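Local atomic coordinates of Serine/threonine-protein kinase PknI (Mycobacterium tuberculosis, PDB entry 5XLM), a protein that phosphorylates serine and threonine residues of proteins and slows mycobacterial growth inside the host, represented here by its extracellular sensor domain. Residues Gln45-Thr50 / Pro59-Thr64; Arg69-Pro74 / Val184-Thr189; Val151-Ser156 / Gly163-Ile168. All coordinates share one frame; numbering follows the deposited sequence.

Overall arrangement
The three contacts lie along one antiparallel sheet of the extracellular sensor domain. Contacts 1 and 2 are at the surface, and contact 3 is partly buried. Contacts 1 and 2 share strand 62-72, but their centres are about 29 Å apart, on opposite sides of the chain's centre. Contacts 1 and 3 touch, because strands 38-51 and 165-174 are neighbours; Thr50 N lies 2.9 Å from Arg167 O, a probable hydrogen bond. Contact 3 lies within the loop closed by contact 2, their nearest atoms about 20 Å apart. Contact 1 gathers two donors on one carboxylate oxygen. Contact 2 has no clear hydrogen bond across. Contact 3 is a backbone ladder with aliphatic side chains.

Contact 1 (Gln45-Thr50 / Pro59-Thr64); sequences QRSKQT and PPDVNT
The two backbones run past each other in opposite directions, with the CA atoms of Gln45 and Asp61 4.2 Å apart and those of Ser47 and Pro59 4.1 Å apart. Asp61 carries the polar part of the contact. Its OD1 accepts two hydrogen bonds, both from Ser47. Ser47 N approaches Asp61 OD1 nearly along the carboxylate C-O bond, at 3.0 Å and with an N-H...O angle of 159°. Ser47 OG donates to the syn lone pair of Asp61 OD1, on the side of OD2, at 2.6 Å. The hydroxyl lies between its own backbone N and carbonyl carbon (chi1 61°), a placement that lets N and OG grip one oxygen together. The pair sits where strand 38-51 is interrupted by a short 3-10 turn at Arg46 and Ser47. The antiparallel pairing with strand 62-72 is taken up beside it, where Val62 bonds through its backbone to Ile44. Asp61 thus reaches the turn from just before the start of strand 62-72. Gln45 crosses Asp61 obliquely, with Gln45 CB 3.7 Å from Asp61 CG and its CG near OD2. Its amide plane is turned 31° from the carboxylate plane. The amide is held at both ends: Gln45 OE1 accepts from Lys48 NZ at 3.1 Å, and NE2 bonds to Glu43. Beside the hydroxyl, Pro59 CG packs on Ser47 CB at 4.0 Å. Arg46 leaves this turn with an extended chain. Arg46 CB is 3.9 Å from Pro60 O, and its guanidinium comes loosely near Val62 CG2.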
loop_
_atom_site.group_PDB
_atom_site.type_symbol
_atom_site.label_atom_id
_atom_site.label_comp_id
_atom_site.label_asym_id
_atom_site.label_seq_id
_atom_site.Cartn_x
_atom_site.Cartn_y
_atom_site.Cartn_z
ATOM N N GLN A 45 -6.438 -0.672 -8.599
ATOM C CA GLN A 45 -7.255 -0.562 -9.808
ATOM C C GLN A 45 -6.838 -1.641 -10.804
ATOM O O GLN A 45 -6.129 -1.399 -11.784
ATOM C CB GLN A 45 -7.138 0.836 -10.396
ATOM C CG GLN A 45 -7.524 1.926 -9.414
ATOM C CD GLN A 45 -7.265 3.313 -9.955
ATOM O OE1 GLN A 45 -6.421 3.502 -10.831
ATOM N NE2 GLN A 45 -7.995 4.295 -9.439
ATOM N N ARG A 46 -7.316 -2.860 -10.543
ATOM C CA ARG A 46 -6.997 -4.013 -11.378
ATOM C C ARG A 46 -7.630 -3.944 -12.762
ATOM O O ARG A 46 -7.267 -4.748 -13.628
ATOM C CB ARG A 46 -7.420 -5.304 -10.670
ATOM C CG ARG A 46 -6.347 -5.887 -9.756
ATOM C CD ARG A 46 -6.851 -7.098 -8.983
ATOM N NE ARG A 46 -5.776 -7.747 -8.235
ATOM C CZ ARG A 46 -5.430 -7.430 -6.991
ATOM N NH1 ARG A 46 -4.436 -8.071 -6.393
ATOM N NH2 ARG A 46 -6.080 -6.471 -6.343
ATOM N N SER A 47 -8.550 -3.007 -13.000
ATOM C CA SER A 47 -9.073 -2.813 -14.346
ATOM C C SER A 47 -8.052 -2.179 -15.278
ATOM O O SER A 47 -8.314 -2.083 -16.481
ATOM C CB SER A 47 -10.334 -1.950 -14.309
ATOM O OG SER A 47 -10.059 -0.663 -13.783
ATOM N N LYS A 48 -6.906 -1.741 -14.752
ATOM C CA LYS A 48 -5.845 -1.131 -15.544
ATOM C C LYS A 48 -4.549 -1.929 -15.456
ATOM O O LYS A 48 -3.467 -1.383 -15.698
ATOM C CB LYS A 48 -5.610 0.311 -15.094
ATOM C CG LYS A 48 -6.842 1.197 -15.161
ATOM C CD LYS A 48 -6.714 2.348 -14.175
ATOM C CE LYS A 48 -7.648 3.496 -14.517
ATOM N NZ LYS A 48 -7.482 4.627 -13.563
ATOM N N GLN A 49 -4.642 -3.209 -15.109
ATOM C CA GLN A 49 -3.462 -4.047 -14.953
ATOM C C GLN A 49 -2.748 -4.242 -16.288
ATOM O O GLN A 49 -3.384 -4.441 -17.327
ATOM C CB GLN A 49 -3.866 -5.398 -14.367
ATOM C CG GLN A 49 -2.746 -6.402 -14.280
ATOM C CD GLN A 49 -3.143 -7.630 -13.494
ATOM O OE1 GLN A 49 -3.977 -7.559 -12.590
ATOM N NE2 GLN A 49 -2.554 -8.768 -13.836
ATOM N N THR A 50 -1.417 -4.183 -16.252
ATOM C CA THR A 50 -0.588 -4.342 -17.438
ATOM C C THR A 50 0.394 -5.492 -17.253
ATOM O O THR A 50 0.797 -5.815 -16.132
ATOM C CB THR A 50 0.190 -3.056 -17.758
ATOM O OG1 THR A 50 1.107 -2.772 -16.694
ATOM C CG2 THR A 50 -0.760 -1.881 -17.933
ATOM N N PRO A 59 -10.908 -6.391 -14.267
ATOM C CA PRO A 59 -11.826 -5.710 -13.344
ATOM C C PRO A 59 -12.400 -6.685 -12.331
ATOM O O PRO A 59 -12.364 -7.905 -12.544
ATOM C CB PRO A 59 -12.920 -5.161 -14.277
ATOM C CG PRO A 59 -12.291 -5.129 -15.632
ATOM C CD PRO A 59 -11.377 -6.312 -15.660
ATOM N N PRO A 60 -12.946 -6.188 -11.208
ATOM C CA PRO A 60 -13.050 -4.771 -10.848
ATOM C C PRO A 60 -11.895 -4.271 -9.985
ATOM O O PRO A 60 -11.109 -5.068 -9.470
ATOM C CB PRO A 60 -14.356 -4.724 -10.060
ATOM C CG PRO A 60 -14.366 -6.039 -9.340
ATOM C CD PRO A 60 -13.679 -7.040 -10.253
ATOM N N ASP A 61 -11.804 -2.952 -9.839
ATOM C CA ASP A 61 -10.900 -2.371 -8.861
ATOM C C ASP A 61 -11.335 -2.776 -7.458
ATOM O O ASP A 61 -12.518 -3.017 -7.198
ATOM C CB ASP A 61 -10.882 -0.848 -8.992
ATOM C CG ASP A 61 -10.666 -0.387 -10.421
ATOM O OD1 ASP A 61 -10.092 -1.160 -11.217
ATOM O OD2 ASP A 61 -11.069 0.749 -10.748
ATOM N N VAL A 62 -10.371 -2.854 -6.545
ATOM C CA VAL A 62 -10.615 -3.354 -5.196
ATOM C C VAL A 62 -10.178 -2.297 -4.191
ATOM O O VAL A 62 -9.018 -1.866 -4.201
ATOM C CB VAL A 62 -9.886 -4.683 -4.937
ATOM C CG1 VAL A 62 -10.068 -5.108 -3.490
ATOM C CG2 VAL A 62 -10.407 -5.760 -5.880
ATOM N N ASN A 63 -11.100 -1.889 -3.323
ATOM C CA ASN A 63 -10.830 -0.919 -2.272
ATOM C C ASN A 63 -10.652 -1.628 -0.936
ATOM O O ASN A 63 -11.393 -2.561 -0.613
ATOM C CB ASN A 63 -11.962 0.104 -2.157
ATOM C CG ASN A 63 -12.109 0.958 -3.398
ATOM O OD1 ASN A 63 -11.531 2.041 -3.491
ATOM N ND2 ASN A 63 -12.888 0.477 -4.358
ATOM N N THR A 64 -9.663 -1.179 -0.167
ATOM C CA THR A 64 -9.427 -1.658 1.188
ATOM C C THR A 64 -9.093 -0.463 2.068
ATOM O O THR A 64 -8.665 0.588 1.583
ATOM C CB THR A 64 -8.293 -2.693 1.248
ATOM O OG1 THR A 64 -7.113 -2.150 0.642
ATOM C CG2 THR A 64 -8.689 -3.971 0.523
#

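Contact 2 (Arg69-Pro74 / Val184-Thr189); sequences RTSCTP and VPDPAT
Arg69 NH1 comes within 2.7 Å of Val184 O, yet this is not a hydrogen bond. The carbonyl oxygen lies over a face of the guanidinium, so the N-H groups point poorly at it. The charge probably still attracts the oxygen. The bend at chi3 (-78°) turns the guanidinium toward Val184, whose CB lies at its edge, in plane. Val184 CG1 packs on Arg69 CD at 3.6 Å, while Arg69 CG packs on Pro187 CD at 3.6 Å. Asp186 crosses the arginine at about a right angle. Asp186 OD2 is 4.0 Å from Arg69 NE, too far for a salt bridge, and the two planar groups are 44° apart. The contact lays the loop after strand 165-174, near the modelled C-terminal end, against strand 62-72. Pro187 also touches Leu78 and Ala80 of the next strand, 77-83, and a disulfide from Cys72 to Cys77 ties these two strands near their turn. The loop itself is shaped by an Asx turn, in which Asp186 OD1 accepts from Ala188 N at 2.8 Å. An inverse gamma turn at Ala188 follows, with a weak Thr189 N to Pro187 O bond. Ser71 points into this bent loop. Ser71 OG is 3.2 Å from Pro187 CG and 3.3 Å from Ala188 CB.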
loop_
_atom_site.group_PDB
_atom_site.type_symbol
_atom_site.label_atom_id
_atom_site.label_comp_id
_atom_site.label_asym_id
_atom_site.label_seq_id
_atom_site.Cartn_x
_atom_site.Cartn_y
_atom_site.Cartn_z
ATOM N N ARG A 69 0.185 4.852 10.544
ATOM C CA ARG A 69 0.921 5.672 11.494
ATOM C C ARG A 69 2.362 5.776 11.013
ATOM O O ARG A 69 2.909 4.823 10.447
ATOM C CB ARG A 69 0.846 5.098 12.920
ATOM C CG ARG A 69 1.921 4.087 13.250
ATOM C CD ARG A 69 1.599 3.276 14.495
ATOM N NE ARG A 69 1.844 3.993 15.744
ATOM C CZ ARG A 69 0.942 4.143 16.708
ATOM N NH1 ARG A 69 -0.270 3.620 16.575
ATOM N NH2 ARG A 69 1.254 4.808 17.811
ATOM N N THR A 70 2.968 6.942 11.218
ATOM C CA THR A 70 4.295 7.235 10.695
ATOM C C THR A 70 5.205 7.704 11.821
ATOM O O THR A 70 4.786 8.475 12.689
ATOM C CB THR A 70 4.230 8.300 9.588
ATOM O OG1 THR A 70 3.467 7.798 8.483
ATOM C CG2 THR A 70 5.624 8.670 9.102
ATOM N N SER A 71 6.446 7.222 11.808
ATOM C CA SER A 71 7.477 7.676 12.732
ATOM C C SER A 71 8.754 7.937 11.947
ATOM O O SER A 71 9.186 7.093 11.155
ATOM C CB SER A 71 7.726 6.646 13.841
ATOM O OG SER A 71 8.256 5.443 13.316
ATOM N N CYS A 72 9.349 9.108 12.160
ATOM C CA CYS A 72 10.523 9.541 11.417
ATOM C C CYS A 72 11.709 9.702 12.355
ATOM O O CYS A 72 11.581 10.263 13.448
ATOM C CB CYS A 72 10.267 10.870 10.693
ATOM S SG CYS A 72 8.963 10.861 9.430
ATOM N N THR A 73 12.859 9.198 11.922
ATOM C CA THR A 73 14.138 9.503 12.547
ATOM C C THR A 73 14.713 10.700 11.797
ATOM O O THR A 73 14.101 11.154 10.822
ATOM C CB THR A 73 15.069 8.291 12.494
ATOM O OG1 THR A 73 15.540 8.110 11.153
ATOM C CG2 THR A 73 14.333 7.038 12.947
ATOM N N PRO A 74 15.853 11.262 12.212
ATOM C CA PRO A 74 16.448 12.346 11.414
ATOM C C PRO A 74 16.782 11.948 9.984
ATOM O O PRO A 74 16.942 12.832 9.131
ATOM C CB PRO A 74 17.714 12.715 12.206
ATOM C CG PRO A 74 17.914 11.608 13.199
ATOM C CD PRO A 74 16.544 11.111 13.505
ATOM N N VAL A 184 -2.402 0.609 15.966
ATOM C CA VAL A 184 -1.475 0.441 14.851
ATOM C C VAL A 184 -0.084 0.225 15.435
ATOM O O VAL A 184 0.349 1.006 16.294
ATOM C CB VAL A 184 -1.505 1.648 13.901
ATOM C CG1 VAL A 184 -0.799 1.313 12.591
ATOM C CG2 VAL A 184 -2.933 2.096 13.649
ATOM N N PRO A 185 0.639 -0.817 15.025
ATOM C CA PRO A 185 1.985 -1.044 15.572
ATOM C C PRO A 185 2.937 0.059 15.132
ATOM O O PRO A 185 3.116 0.299 13.937
ATOM C CB PRO A 185 2.382 -2.405 14.987
ATOM C CG PRO A 185 1.552 -2.540 13.752
ATOM C CD PRO A 185 0.249 -1.861 14.062
ATOM N N ASP A 186 3.535 0.737 16.106
ATOM C CA ASP A 186 4.485 1.804 15.823
ATOM C C ASP A 186 5.661 1.239 15.039
ATOM O O ASP A 186 6.325 0.308 15.522
ATOM C CB ASP A 186 4.962 2.450 17.123
ATOM C CG ASP A 186 5.655 3.787 16.902
ATOM O OD1 ASP A 186 6.519 3.883 16.005
ATOM O OD2 ASP A 186 5.332 4.749 17.631
ATOM N N PRO A 187 5.950 1.748 13.839
ATOM C CA PRO A 187 7.081 1.205 13.070
ATOM C C PRO A 187 8.414 1.406 13.756
ATOM O O PRO A 187 9.356 0.657 13.471
ATOM C CB PRO A 187 7.009 1.970 11.742
ATOM C CG PRO A 187 6.273 3.238 12.078
ATOM C CD PRO A 187 5.289 2.869 13.149
ATOM N N ALA A 188 8.522 2.377 14.657
ATOM C CA ALA A 188 9.722 2.572 15.468
ATOM C C ALA A 188 9.695 1.705 16.722
ATOM O O ALA A 188 9.966 2.180 17.827
ATOM C CB ALA A 188 9.857 4.043 15.832
ATOM N N THR A 189 9.314 0.441 16.559
ATOM C CA THR A 189 9.305 -0.520 17.650
ATOM C C THR A 189 9.921 -1.844 17.202
ATOM O O THR A 189 9.549 -2.394 16.164
ATOM C CB THR A 189 7.882 -0.783 18.179
ATOM O OG1 THR A 189 7.016 -1.115 17.091
ATOM C CG2 THR A 189 7.346 0.436 18.911
#

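Contact 3 (Val151-Ser156 / Gly163-Ile168); sequences VVTVHS and GAVIRI
Val152 and Ile166 form the antiparallel hydrogen-bonded pair that holds the two strands in register. Val152 N donates to Ile166 O at 2.8 Å, in the carbonyl plane. Ile166 N returns a bond to Val152 O at 2.7 Å, tilted from the plane of the Val152 carbonyl. Val154 N then reaches Ala164 O at 3.0 Å in a bond that is almost straight, with an N-H...O angle of 176°. The next step of the ladder fails: Val154 O and Gly163 N are close but badly angled. Weaker CA-H...O contacts fill in between the bonds. Val151 CA and Val165 CA point at Ile166 O and Val152 O in this way.

Aliphatic packing differs on the two faces. On the face of Val151, Thr153 and Val165, Val165 is the middle piece. Val165 CG1 meets Val151 CG1 at 3.8 Å, and Val165 CG2 meets Thr153 CG2 at 4.0 Å. Val165 CG1 also lies over one face of the guanidinium of Arg167, two residues on in the same strand. Arg167 makes a cation-pi contact with Tyr53 as well. On the other face, Val152 CB and Ile166 CB are 3.9 Å apart and buried. Val152 also touches Thr132 and Gln134 of strand 131-140, while Ile166 touches Gln49 of strand 38-51. Buried Val154 rests on Ala164 O through CB and CG2, with CB and CG1 near Gly163 N.

At the backbone angles of Gly163 (phi 134°) a CB would jam against the preceding carbonyl O, so the position calls for glycine. The N-to-C directions of strands 151-154 and 165-168 are 167° apart, close to antiparallel, as in a beta hairpin, here of strands 146-154 and 165-174.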
loop_
_atom_site.group_PDB
_atom_site.type_symbol
_atom_site.label_atom_id
_atom_site.label_comp_id
_atom_site.label_asym_id
_atom_site.label_seq_id
_atom_site.Cartn_x
_atom_site.Cartn_y
_atom_site.Cartn_z
ATOM N N VAL A 151 3.488 -3.329 -7.985
ATOM C CA VAL A 151 4.447 -3.890 -8.930
ATOM C C VAL A 151 4.680 -5.347 -8.563
ATOM O O VAL A 151 5.119 -5.652 -7.445
ATOM C CB VAL A 151 5.768 -3.105 -8.937
ATOM C CG1 VAL A 151 6.738 -3.713 -9.935
ATOM C CG2 VAL A 151 5.514 -1.639 -9.260
ATOM N N VAL A 152 4.396 -6.243 -9.502
ATOM C CA VAL A 152 4.543 -7.680 -9.306
ATOM C C VAL A 152 5.537 -8.187 -10.343
ATOM O O VAL A 152 5.213 -8.271 -11.535
ATOM C CB VAL A 152 3.202 -8.415 -9.423
ATOM C CG1 VAL A 152 3.374 -9.884 -9.079
ATOM C CG2 VAL A 152 2.160 -7.762 -8.526
ATOM N N THR A 153 6.742 -8.529 -9.893
ATOM C CA THR A 153 7.795 -9.030 -10.767
ATOM C C THR A 153 7.885 -10.545 -10.640
ATOM O O THR A 153 8.040 -11.070 -9.533
ATOM C CB THR A 153 9.139 -8.387 -10.422
ATOM O OG1 THR A 153 8.979 -6.966 -10.331
ATOM C CG2 THR A 153 10.168 -8.701 -11.495
ATOM N N VAL A 154 7.800 -11.241 -11.775
ATOM C CA VAL A 154 7.725 -12.698 -11.806
ATOM C C VAL A 154 9.127 -13.290 -11.860
ATOM O O VAL A 154 10.004 -12.788 -12.572
ATOM C CB VAL A 154 6.879 -13.171 -13.003
ATOM C CG1 VAL A 154 6.787 -14.683 -13.017
ATOM C CG2 VAL A 154 5.493 -12.545 -12.955
ATOM N N HIS A 155 9.335 -14.374 -11.108
ATOM C CA HIS A 155 10.627 -15.050 -11.035
ATOM C C HIS A 155 10.550 -16.522 -11.426
ATOM O O HIS A 155 11.536 -17.247 -11.253
ATOM C CB HIS A 155 11.215 -14.923 -9.626
ATOM C CG HIS A 155 11.596 -13.524 -9.252
ATOM N ND1 HIS A 155 10.700 -12.478 -9.264
ATOM C CD2 HIS A 155 12.780 -13.001 -8.852
ATOM C CE1 HIS A 155 11.315 -11.370 -8.892
ATOM N NE2 HIS A 155 12.577 -11.660 -8.635
ATOM N N SER A 156 9.413 -16.984 -11.939
ATOM C CA SER A 156 9.261 -18.385 -12.326
ATOM C C SER A 156 8.173 -18.559 -13.382
ATOM O O SER A 156 8.115 -19.579 -14.069
ATOM C CB SER A 156 8.943 -19.251 -11.103
ATOM O OG SER A 156 10.015 -19.251 -10.175
ATOM N N GLY A 163 9.710 -13.675 -15.697
ATOM C CA GLY A 163 10.481 -12.456 -15.844
ATOM C C GLY A 163 9.704 -11.191 -16.156
ATOM O O GLY A 163 10.292 -10.108 -16.226
ATOM N N ALA A 164 8.393 -11.303 -16.350
ATOM C CA ALA A 164 7.594 -10.133 -16.673
ATOM C C ALA A 164 7.348 -9.286 -15.426
ATOM O O ALA A 164 7.687 -9.666 -14.301
ATOM C CB ALA A 164 6.270 -10.542 -17.306
ATOM N N VAL A 165 6.751 -8.117 -15.639
ATOM C CA VAL A 165 6.463 -7.163 -14.572
ATOM C C VAL A 165 5.004 -6.747 -14.701
ATOM O O VAL A 165 4.624 -6.097 -15.682
ATOM C CB VAL A 165 7.380 -5.935 -14.625
ATOM C CG1 VAL A 165 6.999 -4.947 -13.533
ATOM C CG2 VAL A 165 8.835 -6.350 -14.489
ATOM N N ILE A 166 4.191 -7.111 -13.714
ATOM C CA ILE A 166 2.780 -6.744 -13.687
ATOM C C ILE A 166 2.624 -5.453 -12.896
ATOM O O ILE A 166 3.080 -5.356 -11.750
ATOM C CB ILE A 166 1.932 -7.868 -13.074
ATOM C CG1 ILE A 166 2.197 -9.190 -13.794
ATOM C CG2 ILE A 166 0.460 -7.508 -13.136
ATOM C CD1 ILE A 166 1.394 -10.351 -13.251
ATOM N N ARG A 167 1.976 -4.463 -13.502
ATOM C CA ARG A 167 1.769 -3.159 -12.886
ATOM C C ARG A 167 0.277 -2.890 -12.767
ATOM O O ARG A 167 -0.466 -3.044 -13.742
ATOM C CB ARG A 167 2.450 -2.052 -13.694
ATOM C CG ARG A 167 3.965 -2.156 -13.716
ATOM C CD ARG A 167 4.590 -1.038 -14.532
ATOM N NE ARG A 167 6.041 -1.172 -14.616
ATOM C CZ ARG A 167 6.668 -1.905 -15.530
ATOM N NH1 ARG A 167 5.972 -2.576 -16.437
ATOM N NH2 ARG A 167 7.991 -1.974 -15.537
ATOM N N ILE A 168 -0.154 -2.495 -11.571
ATOM C CA ILE A 168 -1.552 -2.199 -11.293
ATOM C C ILE A 168 -1.611 -0.818 -10.652
ATOM O O ILE A 168 -1.062 -0.619 -9.565
ATOM C CB ILE A 168 -2.200 -3.243 -10.370
ATOM C CG1 ILE A 168 -1.916 -4.657 -10.880
ATOM C CG2 ILE A 168 -3.695 -3.007 -10.273
ATOM C CD1 ILE A 168 -1.857 -5.705 -9.789
#